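Local coordinates for probable branched-chain amino acid ABC transporter, amino acid binding protein (Thermus thermophilus, PDB 3LKB) that probably captures branched-chain amino acids for an ABC transporter, here with valine bound, as a binding protein of the leucine-binding family, at residues 35-38 with 39-43; 269-272 with 273-277. The protein carries 2 engineered substitutions. All blocks are in the same frame, centred on the assembly; numbering follows the deposited sequence.

Interactions 1 and 2 are the carboxyl-terminal turns of two helices, 21-41 and 263-274, that pack against each other although they lie far apart in the chain. Interaction 1 comes first, in the beta-alpha-beta unit of strands 6-14 and 47-55; interaction 2 follows strand 250-253 of the large mixed sheet. Their centres are about 13 Å apart, and both helices finish in a Schellman motif. Tyr275 from interaction 2 packs its hydroxyl against the backbone of Lys36 and Trp37, and a long, weak ion pair joins Glu40 to Lys274. The late helix is thereby packed onto the amino-terminal unit, consistent with a periplasmic-binding-protein chain that passes between its lobes.

Interaction 1 (35-38 with 39-43); sequences CKWA and NERKL
Helix 21-41 closes here in a Schellman motif: Leu43 N bonds to Ala38 O at 3.1 Å, while Lys42 takes positive phi and its N makes a weak bond back to Asn39 O. One step earlier the ordinary helical ladder still holds, with Glu40 N on Lys36 O at 3.2 Å and Arg41 N on Trp37 O at 3.0 Å. Trp37 carries the side-chain contact. With CG anti to its own N (chi1 -164°), the indole is brought under the residues one turn on. Arg41 lays its CG over one face in a CH-pi contact, 3.5 Å from the centroid of the five-membered ring and 16° off the normal. Bends at chi2 and chi3 fold the arginine across the indole, and its guanidinium plane stands 46° from the ring, with Trp37 CZ2 near the guanidinium edge. Leu43 comes in on the same side of the indole as Arg41, but at the six-membered end, crossing it at about a right angle: its CD2 meets Trp37 CZ3 at 3.5 Å, approaching the ring obliquely, and lies 4.1 Å from Ala38 CB. The motif thus folds the leucine back onto the last turn. Cys35 and Ala38 pack on Phe49 of strand 47-55, and Asn39 OD1 accepts a hydrogen bond from Phe49 N; Trp37 meets Leu267 and Ile271 of helix 263-274.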
ATOM      1  N   CYS A  35      13.077   4.477  14.119  1.00 18.52           N
ATOM      2  CA  CYS A  35      12.744   4.392  15.519  1.00 21.62           C
ATOM      3  C   CYS A  35      13.268   3.086  16.101  1.00 21.21           C
ATOM      4  O   CYS A  35      13.714   3.033  17.259  1.00 21.28           O
ATOM      5  CB  CYS A  35      11.243   4.486  15.715  1.00 20.00           C
ATOM      6  SG  CYS A  35      10.723   4.673  17.449  1.00 20.00           S
ATOM      7  N   LYS A  36      13.223   2.049  15.252  1.00 21.11           N
ATOM      8  CA  LYS A  36      13.701   0.713  15.583  1.00 21.44           C
ATOM      9  C   LYS A  36      15.202   0.744  15.773  1.00 20.25           C
ATOM     10  O   LYS A  36      15.747   0.201  16.733  1.00 19.43           O
ATOM     11  CB  LYS A  36      13.363  -0.238  14.442  1.00 22.49           C
ATOM     12  CG  LYS A  36      13.139  -1.671  14.887  1.00 27.39           C
ATOM     13  CD  LYS A  36      11.826  -2.230  14.364  1.00 30.94           C
ATOM     14  CE  LYS A  36      10.643  -1.654  15.121  1.00 36.95           C
ATOM     15  NZ  LYS A  36       9.353  -2.249  14.660  1.00 40.11           N
ATOM     16  N   TRP A  37      15.894   1.390  14.807  1.00 18.51           N
ATOM     17  CA  TRP A  37      17.334   1.643  14.869  1.00 19.14           C
ATOM     18  C   TRP A  37      17.756   2.529  16.070  1.00 18.94           C
ATOM     19  O   TRP A  37      18.753   2.260  16.700  1.00 18.33           O
ATOM     20  CB  TRP A  37      17.840   2.237  13.543  1.00 19.45           C
ATOM     21  CG  TRP A  37      19.334   2.203  13.340  1.00 21.03           C
ATOM     22  CD1 TRP A  37      20.092   1.125  12.924  1.00 25.74           C
ATOM     23  CD2 TRP A  37      20.241   3.294  13.461  1.00 23.22           C
ATOM     24  NE1 TRP A  37      21.423   1.485  12.796  1.00 27.15           N
ATOM     25  CE2 TRP A  37      21.538   2.810  13.134  1.00 25.15           C
ATOM     26  CE3 TRP A  37      20.095   4.633  13.827  1.00 26.95           C
ATOM     27  CZ2 TRP A  37      22.682   3.617  13.192  1.00 28.60           C
ATOM     28  CZ3 TRP A  37      21.253   5.460  13.870  1.00 29.34           C
ATOM     29  CH2 TRP A  37      22.526   4.943  13.558  1.00 28.93           C
ATOM     30  N   ALA A  38      16.980   3.556  16.407  1.00 19.38           N
ATOM     31  CA  ALA A  38      17.246   4.320  17.640  1.00 19.92           C
ATOM     32  C   ALA A  38      17.366   3.414  18.870  1.00 19.21           C
ATOM     33  O   ALA A  38      18.270   3.586  19.678  1.00 18.89           O
ATOM     34  CB  ALA A  38      16.184   5.386  17.866  1.00 20.21           C
ATOM     35  N   ASN A  39      16.464   2.453  18.990  1.00 19.28           N
ATOM     36  CA  ASN A  39      16.453   1.513  20.127  1.00 19.86           C
ATOM     37  C   ASN A  39      17.669   0.570  20.145  1.00 21.26           C
ATOM     38  O   ASN A  39      18.289   0.394  21.205  1.00 20.36           O
ATOM     39  CB  ASN A  39      15.121   0.716  20.206  1.00 18.30           C
ATOM     40  CG  ASN A  39      13.953   1.544  20.768  1.00 18.81           C
ATOM     41  OD1 ASN A  39      14.139   2.493  21.545  1.00 19.68           O
ATOM     42  ND2 ASN A  39      12.746   1.190  20.375  1.00 16.56           N
ATOM     43  N   GLU A  40      17.990  -0.021  18.978  1.00 23.09           N
ATOM     44  CA  GLU A  40      19.129  -0.937  18.818  1.00 25.46           C
ATOM     45  C   GLU A  40      20.482  -0.250  19.080  1.00 25.49           C
ATOM     46  O   GLU A  40      21.376  -0.860  19.619  1.00 26.23           O
ATOM     47  CB  GLU A  40      19.184  -1.565  17.407  1.00 26.15           C
ATOM     48  CG  GLU A  40      17.858  -1.981  16.785  1.00 31.54           C
ATOM     49  CD  GLU A  40      17.736  -3.496  16.516  1.00 39.65           C
ATOM     50  OE1 GLU A  40      18.811  -4.186  16.505  1.00 42.72           O
ATOM     51  OE2 GLU A  40      16.571  -3.968  16.290  1.00 38.00           O
ATOM     52  N   ARG A  41      20.636   0.997  18.664  1.00 25.66           N
ATOM     53  CA  ARG A  41      21.894   1.700  18.830  1.00 26.81           C
ATOM     54  C   ARG A  41      21.911   2.591  20.057  1.00 26.21           C
ATOM     55  O   ARG A  41      22.888   3.276  20.307  1.00 25.79           O
ATOM     56  CB  ARG A  41      22.160   2.560  17.606  1.00 27.23           C
ATOM     57  CG  ARG A  41      21.880   1.856  16.294  1.00 31.43           C
ATOM     58  CD  ARG A  41      23.010   0.880  15.863  1.00 39.95           C
ATOM     59  NE  ARG A  41      24.345   1.392  16.169  1.00 45.35           N
ATOM     60  CZ  ARG A  41      25.275   0.697  16.825  1.00 48.86           C
ATOM     61  NH1 ARG A  41      25.023  -0.552  17.229  1.00 49.00           N
ATOM     62  NH2 ARG A  41      26.463   1.252  17.067  1.00 49.03           N
ATOM     63  N   LYS A  42      20.817   2.606  20.809  1.00 26.67           N
ATOM     64  CA  LYS A  42      20.705   3.464  21.998  1.00 26.79           C
ATOM     65  C   LYS A  42      21.143   4.918  21.722  1.00 25.49           C
ATOM     66  O   LYS A  42      21.959   5.509  22.430  1.00 24.92           O
ATOM     67  CB  LYS A  42      21.449   2.835  23.192  1.00 27.70           C
ATOM     68  CG  LYS A  42      20.578   1.852  24.007  1.00 30.85           C
ATOM     69  CD  LYS A  42      21.094   0.405  23.924  1.00 38.46           C
ATOM     70  CE  LYS A  42      22.273   0.116  24.913  1.00 40.42           C
ATOM     71  NZ  LYS A  42      23.275  -0.919  24.404  1.00 42.38           N
ATOM     72  N   LEU A  43      20.587   5.471  20.661  1.00 24.05           N
ATOM     73  CA  LEU A  43      20.836   6.835  20.290  1.00 23.49           C
ATOM     74  C   LEU A  43      20.448   7.832  21.373  1.00 22.90           C
ATOM     75  O   LEU A  43      21.067   8.881  21.484  1.00 22.73           O
ATOM     76  CB  LEU A  43      20.067   7.161  19.016  1.00 23.57           C
ATOM     77  CG  LEU A  43      20.773   7.139  17.654  1.00 24.37           C
ATOM     78  CD1 LEU A  43      21.826   6.075  17.532  1.00 25.93           C
ATOM     79  CD2 LEU A  43      19.711   6.992  16.576  1.00 24.11           C
TER

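Interaction 2 (269-272 with 273-277); sequences KEIG and RKYGR
Arg273 N donates to Lys269 O at 2.9 Å, with an N-H...O angle of 160°, in the last full turn of helix 263-274. Lys274 N to Glu270 O and Tyr275 N to Ile271 O continue the ladder, the latter at 3.2 Å. The helix then ends in a Schellman motif: Arg277 N reaches back to Gly272 O at 3.1 Å, and Gly276 N bonds to Arg273 O at 2.8 Å. Gly276 has positive phi, which suits a glycine. The side chain of Arg273 starts in the crowded position between its N and carbonyl carbon (chi1 71°), which presses CG against Glu270 O at 3.3 Å before the chain bends away. Tyr275 and Ile271 extend alongside each other, and the isoleucine branch that touches is CG2, 3.9 Å from Tyr275 CE2. Lys274 CG rests 3.9 Å above one face of the phenol, offset toward its rim, and the tyrosine also packs on Glu40 of helix 21-41. An alanine in place of Tyr275 is likely to leave Ile271 CG2 without its ring neighbour and open a gap beside Glu40. Arg277 forms a salt bridge through NE to Asp33 of helix 21-41, and its NH1 hydrogen-bonds to OE1 of Gln57 of the second subunit. Ile271 also touches Asp33 of helix 21-41 and Tyr287 of helix 285-308.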
ATOM      1  N   LYS A 269      20.324   2.958   3.615  1.00 12.33           N
ATOM      2  CA  LYS A 269      20.624   1.677   2.970  1.00 13.39           C
ATOM      3  C   LYS A 269      20.876   0.573   3.997  1.00 13.90           C
ATOM      4  O   LYS A 269      20.233  -0.497   3.977  1.00 14.49           O
ATOM      5  CB  LYS A 269      21.861   1.830   2.064  1.00 13.53           C
ATOM      6  CG  LYS A 269      21.640   2.095   0.554  1.00 12.85           C
ATOM      7  CD  LYS A 269      20.440   2.961   0.271  1.00 19.07           C
ATOM      8  CE  LYS A 269      20.716   4.065  -0.795  1.00 24.20           C
ATOM      9  NZ  LYS A 269      21.879   3.860  -1.777  1.00 25.12           N
ATOM     10  N   GLU A 270      21.757   0.878   4.941  1.00 14.02           N
ATOM     11  CA  GLU A 270      22.087  -0.001   6.037  1.00 14.53           C
ATOM     12  C   GLU A 270      20.844  -0.374   6.846  1.00 14.20           C
ATOM     13  O   GLU A 270      20.596  -1.559   7.095  1.00 13.46           O
ATOM     14  CB  GLU A 270      23.149   0.650   6.943  1.00 14.87           C
ATOM     15  CG  GLU A 270      23.422  -0.135   8.243  1.00 19.22           C
ATOM     16  CD  GLU A 270      24.542   0.442   9.173  1.00 25.03           C
ATOM     17  OE1 GLU A 270      25.137   1.527   8.926  1.00 25.99           O
ATOM     18  OE2 GLU A 270      24.808  -0.227  10.205  1.00 29.66           O
ATOM     19  N   ILE A 271      20.060   0.627   7.233  1.00 13.77           N
ATOM     20  CA  ILE A 271      18.852   0.372   8.014  1.00 14.64           C
ATOM     21  C   ILE A 271      17.837  -0.416   7.180  1.00 15.32           C
ATOM     22  O   ILE A 271      17.230  -1.405   7.620  1.00 14.62           O
ATOM     23  CB  ILE A 271      18.275   1.696   8.569  1.00 14.81           C
ATOM     24  CG1 ILE A 271      19.189   2.240   9.696  1.00 12.56           C
ATOM     25  CG2 ILE A 271      16.848   1.518   9.028  1.00 15.33           C
ATOM     26  CD1 ILE A 271      18.751   3.618  10.244  1.00  9.49           C
ATOM     27  N   GLY A 272      17.686  -0.005   5.932  1.00 16.85           N
ATOM     28  CA  GLY A 272      16.762  -0.715   5.067  1.00 18.91           C
ATOM     29  C   GLY A 272      17.096  -2.188   4.928  1.00 19.90           C
ATOM     30  O   GLY A 272      16.218  -3.012   4.980  1.00 20.27           O
ATOM     31  N   ARG A 273      18.359  -2.526   4.725  1.00 22.29           N
ATOM     32  CA  ARG A 273      18.697  -3.925   4.555  1.00 25.64           C
ATOM     33  C   ARG A 273      18.516  -4.665   5.865  1.00 26.13           C
ATOM     34  O   ARG A 273      17.894  -5.747   5.912  1.00 26.31           O
ATOM     35  CB  ARG A 273      20.077  -4.124   3.906  1.00 26.83           C
ATOM     36  CG  ARG A 273      21.308  -3.790   4.737  1.00 32.97           C
ATOM     37  CD  ARG A 273      21.826  -4.991   5.629  1.00 42.09           C
ATOM     38  NE  ARG A 273      22.029  -6.254   4.885  1.00 46.22           N
ATOM     39  CZ  ARG A 273      23.171  -6.640   4.297  1.00 48.20           C
ATOM     40  NH1 ARG A 273      24.265  -5.874   4.337  1.00 46.94           N
ATOM     41  NH2 ARG A 273      23.217  -7.813   3.662  1.00 48.42           N
ATOM     42  N   LYS A 274      18.947  -4.017   6.943  1.00 26.50           N
ATOM     43  CA  LYS A 274      18.850  -4.593   8.253  1.00 26.81           C
ATOM     44  C   LYS A 274      17.485  -5.176   8.487  1.00 26.16           C
ATOM     45  O   LYS A 274      17.416  -6.307   8.934  1.00 26.86           O
ATOM     46  CB  LYS A 274      19.195  -3.570   9.334  1.00 27.79           C
ATOM     47  CG  LYS A 274      19.170  -4.146  10.763  1.00 32.97           C
ATOM     48  CD  LYS A 274      20.408  -3.735  11.613  1.00 37.72           C
ATOM     49  CE  LYS A 274      20.232  -4.111  13.100  1.00 41.60           C
ATOM     50  NZ  LYS A 274      19.752  -5.544  13.352  1.00 42.70           N
ATOM     51  N   TYR A 275      16.410  -4.435   8.200  1.00 24.93           N
ATOM     52  CA  TYR A 275      15.048  -4.901   8.517  1.00 23.98           C
ATOM     53  C   TYR A 275      14.326  -5.519   7.310  1.00 23.82           C
ATOM     54  O   TYR A 275      13.091  -5.629   7.296  1.00 23.46           O
ATOM     55  CB  TYR A 275      14.186  -3.787   9.177  1.00 24.14           C
ATOM     56  CG  TYR A 275      14.843  -3.167  10.395  1.00 25.82           C
ATOM     57  CD1 TYR A 275      15.136  -3.956  11.536  1.00 26.88           C
ATOM     58  CD2 TYR A 275      15.220  -1.814  10.403  1.00 25.33           C
ATOM     59  CE1 TYR A 275      15.787  -3.418  12.658  1.00 28.93           C
ATOM     60  CE2 TYR A 275      15.853  -1.234  11.530  1.00 27.02           C
ATOM     61  CZ  TYR A 275      16.146  -2.052  12.657  1.00 29.83           C
ATOM     62  OH  TYR A 275      16.783  -1.541  13.754  1.00 24.49           O
ATOM     63  N   GLY A 276      15.107  -5.905   6.297  1.00 23.79           N
ATOM     64  CA  GLY A 276      14.609  -6.638   5.118  1.00 22.76           C
ATOM     65  C   GLY A 276      13.585  -5.891   4.265  1.00 22.31           C
ATOM     66  O   GLY A 276      12.663  -6.500   3.736  1.00 22.57           O
ATOM     67  N   ARG A 277      13.729  -4.573   4.133  1.00 20.66           N
ATOM     68  CA  ARG A 277      12.817  -3.832   3.268  1.00 18.87           C
ATOM     69  C   ARG A 277      13.064  -4.234   1.824  1.00 18.37           C
ATOM     70  O   ARG A 277      14.188  -4.599   1.470  1.00 18.42           O
ATOM     71  CB  ARG A 277      12.986  -2.311   3.442  1.00 18.50           C
ATOM     72  CG  ARG A 277      12.573  -1.823   4.819  1.00 14.98           C
ATOM     73  CD  ARG A 277      11.138  -2.161   5.062  1.00 10.52           C
ATOM     74  NE  ARG A 277      10.687  -1.468   6.248  1.00 10.80           N
ATOM     75  CZ  ARG A 277       9.451  -1.467   6.721  1.00  9.91           C
ATOM     76  NH1 ARG A 277       8.461  -2.133   6.098  1.00  7.37           N
ATOM     77  NH2 ARG A 277       9.213  -0.781   7.831  1.00  9.28           N
TER